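Local coordinates for Lmo2470 protein (Listeria monocytogenes EGD-e, PDB 5HL3) that is the internalin InlP, a calcium-binding leucine-rich-repeat protein that interacts with afadin and facilitates crossing of the basement membrane, at residues 147-152 and 171-176. Residues are numbered along the deposited sequence; the frame is centred on the assembly and turned at random.
Sequences ALKQLY and LLITLD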
loop_
_atom_site.group_PDB
_atom_site.type_symbol
_atom_site.label_atom_id
_atom_site.label_comp_id
_atom_site.label_asym_id
_atom_site.label_seq_id
_atom_site.Cartn_x
_atom_site.Cartn_y
_atom_site.Cartn_z
ATOM N N ALA A 147 -19.053 7.437 -8.759
ATOM C CA ALA A 147 -18.134 8.545 -8.915
ATOM C C ALA A 147 -16.878 8.385 -8.051
ATOM O O ALA A 147 -16.079 9.311 -7.934
ATOM C CB ALA A 147 -18.847 9.842 -8.634
ATOM N N LEU A 148 -16.675 7.212 -7.455
ATOM C CA LEU A 148 -15.518 7.017 -6.582
ATOM C C LEU A 148 -14.196 7.226 -7.337
ATOM O O LEU A 148 -14.008 6.663 -8.413
ATOM C CB LEU A 148 -15.539 5.621 -5.946
ATOM C CG LEU A 148 -14.624 5.417 -4.736
ATOM C CD1 LEU A 148 -15.155 6.194 -3.549
ATOM C CD2 LEU A 148 -14.538 3.942 -4.394
ATOM N N LYS A 149 -13.310 8.044 -6.783
ATOM C CA LYS A 149 -12.023 8.382 -7.406
ATOM C C LYS A 149 -10.787 8.008 -6.605
ATOM O O LYS A 149 -9.718 7.765 -7.193
ATOM C CB LYS A 149 -11.977 9.878 -7.746
ATOM C CG LYS A 149 -12.847 10.199 -8.950
ATOM C CD LYS A 149 -12.786 11.666 -9.345
ATOM C CE LYS A 149 -13.681 11.926 -10.521
ATOM N NZ LYS A 149 -13.671 13.342 -10.965
ATOM N N GLN A 150 -10.910 7.936 -5.275
ATOM C CA GLN A 150 -9.756 7.630 -4.434
ATOM C C GLN A 150 -10.139 6.688 -3.332
ATOM O O GLN A 150 -11.145 6.899 -2.633
ATOM C CB GLN A 150 -9.136 8.889 -3.833
ATOM C CG GLN A 150 -8.837 9.988 -4.821
ATOM C CD GLN A 150 -8.125 11.151 -4.155
ATOM O OE1 GLN A 150 -8.640 11.761 -3.218
ATOM N NE2 GLN A 150 -6.931 11.442 -4.614
ATOM N N LEU A 151 -9.300 5.676 -3.115
ATOM C CA LEU A 151 -9.548 4.673 -2.099
ATOM C C LEU A 151 -8.247 4.423 -1.326
ATOM O O LEU A 151 -7.282 3.891 -1.901
ATOM C CB LEU A 151 -10.098 3.415 -2.763
ATOM C CG LEU A 151 -10.568 2.294 -1.879
ATOM C CD1 LEU A 151 -11.611 2.753 -0.871
ATOM C CD2 LEU A 151 -11.114 1.170 -2.756
ATOM N N TYR A 152 -8.214 4.842 -0.058
ATOM C CA TYR A 152 -7.033 4.727 0.813
ATOM C C TYR A 152 -7.315 3.639 1.834
ATOM O O TYR A 152 -8.108 3.848 2.783
ATOM C CB TYR A 152 -6.738 6.058 1.464
ATOM C CG TYR A 152 -6.337 7.128 0.468
ATOM C CD1 TYR A 152 -5.044 7.200 -0.032
ATOM C CD2 TYR A 152 -7.263 8.100 0.029
ATOM C CE1 TYR A 152 -4.704 8.185 -0.941
ATOM C CE2 TYR A 152 -6.896 9.073 -0.866
ATOM C CZ TYR A 152 -5.633 9.106 -1.354
ATOM O OH TYR A 152 -5.300 10.107 -2.292
ATOM N N LEU A 171 -14.235 5.550 -12.545
ATOM C CA LEU A 171 -13.469 6.781 -12.407
ATOM C C LEU A 171 -12.308 6.691 -11.438
ATOM O O LEU A 171 -11.600 7.678 -11.247
ATOM C CB LEU A 171 -14.395 7.932 -12.003
ATOM C CG LEU A 171 -15.552 8.196 -12.954
ATOM C CD1 LEU A 171 -16.316 9.428 -12.533
ATOM C CD2 LEU A 171 -15.065 8.351 -14.360
ATOM N N LEU A 172 -12.037 5.508 -10.891
ATOM C CA LEU A 172 -10.982 5.426 -9.872
ATOM C C LEU A 172 -9.615 5.885 -10.400
ATOM O O LEU A 172 -9.156 5.422 -11.456
ATOM C CB LEU A 172 -10.895 3.992 -9.333
ATOM C CG LEU A 172 -10.082 3.825 -8.055
ATOM C CD1 LEU A 172 -10.866 4.372 -6.877
ATOM C CD2 LEU A 172 -9.716 2.357 -7.824
ATOM N N ILE A 173 -8.965 6.775 -9.653
ATOM C CA ILE A 173 -7.652 7.336 -10.030
ATOM C C ILE A 173 -6.538 6.859 -9.073
ATOM O O ILE A 173 -5.397 6.674 -9.521
ATOM C CB ILE A 173 -7.717 8.889 -10.021
ATOM C CG1 ILE A 173 -8.677 9.391 -11.091
ATOM C CG2 ILE A 173 -6.334 9.513 -10.210
ATOM C CD1 ILE A 173 -9.031 10.839 -10.897
ATOM N N THR A 174 -6.848 6.715 -7.776
ATOM C CA THR A 174 -5.858 6.389 -6.755
ATOM C C THR A 174 -6.308 5.214 -5.939
ATOM O O THR A 174 -7.425 5.220 -5.414
ATOM C CB THR A 174 -5.578 7.594 -5.806
ATOM O OG1 THR A 174 -5.015 8.661 -6.582
ATOM C CG2 THR A 174 -4.614 7.215 -4.682
ATOM N N LEU A 175 -5.442 4.217 -5.799
ATOM C CA LEU A 175 -5.719 3.045 -4.974
ATOM C C LEU A 175 -4.475 2.787 -4.133
ATOM O O LEU A 175 -3.409 2.428 -4.671
ATOM C CB LEU A 175 -6.045 1.838 -5.858
ATOM C CG LEU A 175 -6.362 0.521 -5.192
ATOM C CD1 LEU A 175 -7.487 0.673 -4.179
ATOM C CD2 LEU A 175 -6.718 -0.538 -6.239
ATOM N N ASP A 176 -4.585 2.982 -2.822
ATOM C CA ASP A 176 -3.495 2.742 -1.871
ATOM C C ASP A 176 -3.829 1.507 -1.060
ATOM O O ASP A 176 -4.720 1.542 -0.212
ATOM C CB ASP A 176 -3.256 3.952 -0.965
ATOM C CG ASP A 176 -2.146 3.738 0.063
ATOM O OD1 ASP A 176 -1.467 2.687 0.053
ATOM O OD2 ASP A 176 -1.970 4.656 0.911
HETATM O O HOH W 1 -6.282 10.980 -7.082
#
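Leu151 and Leu175 sit abreast on neighbouring parallel strands, 150-152 and 174-176, in the sheet of a leucine-rich-repeat solenoid; strands 127-129 and 196-198 continue that sheet beyond them. Four backbone hydrogen bonds join the segments. Lys149 O is gripped by two successive N-H groups, Ile173 N (2.8 Å) and Thr174 N (3.1 Å). Thr174 O then receives Leu151 N at 3.0 Å, and Asp176 N closes on Leu151 O with an N-H...O angle of 175°. CA-H...O contacts from Gln150 to Thr174 O and from Leu175 to Leu151 O supplement them.

Apolar contacts fill the interior side, where the repeat leucines are buried. In the conformer described, Leu151 CD2 meets Leu175 CD1 at 3.9 Å, the two leucines running alongside each other into the core. Leu172, with CG anti to its backbone N (chi1 -166°), brings CD1 near Leu148 CG and Leu151 CB and into van der Waals contact with Lys149 O at 3.6 Å. At the partly exposed edge before the strands, Lys149 runs extended beside Ile173, and its side chain crosses that of Leu171, CG lying near Leu171 CB.

The other face carries Gln150, Tyr152, Thr174 and Asp176. Thr174 CG2 and Asp176 CB approach the Tyr152 ring obliquely, and the Asp176 carboxylate plane stands 88° from that ring. Asp176 OD1 is hydrogen-bonded to Ser178 OG. In the conformer described, Gln150 OE1, in plane at the Tyr152 ring edge, bonds to Thr127 OG1, and the amide nitrogen reaches Thr174 through one water, 2.6 Å from Gln150 NE2 and 2.7 Å from Thr174 OG1.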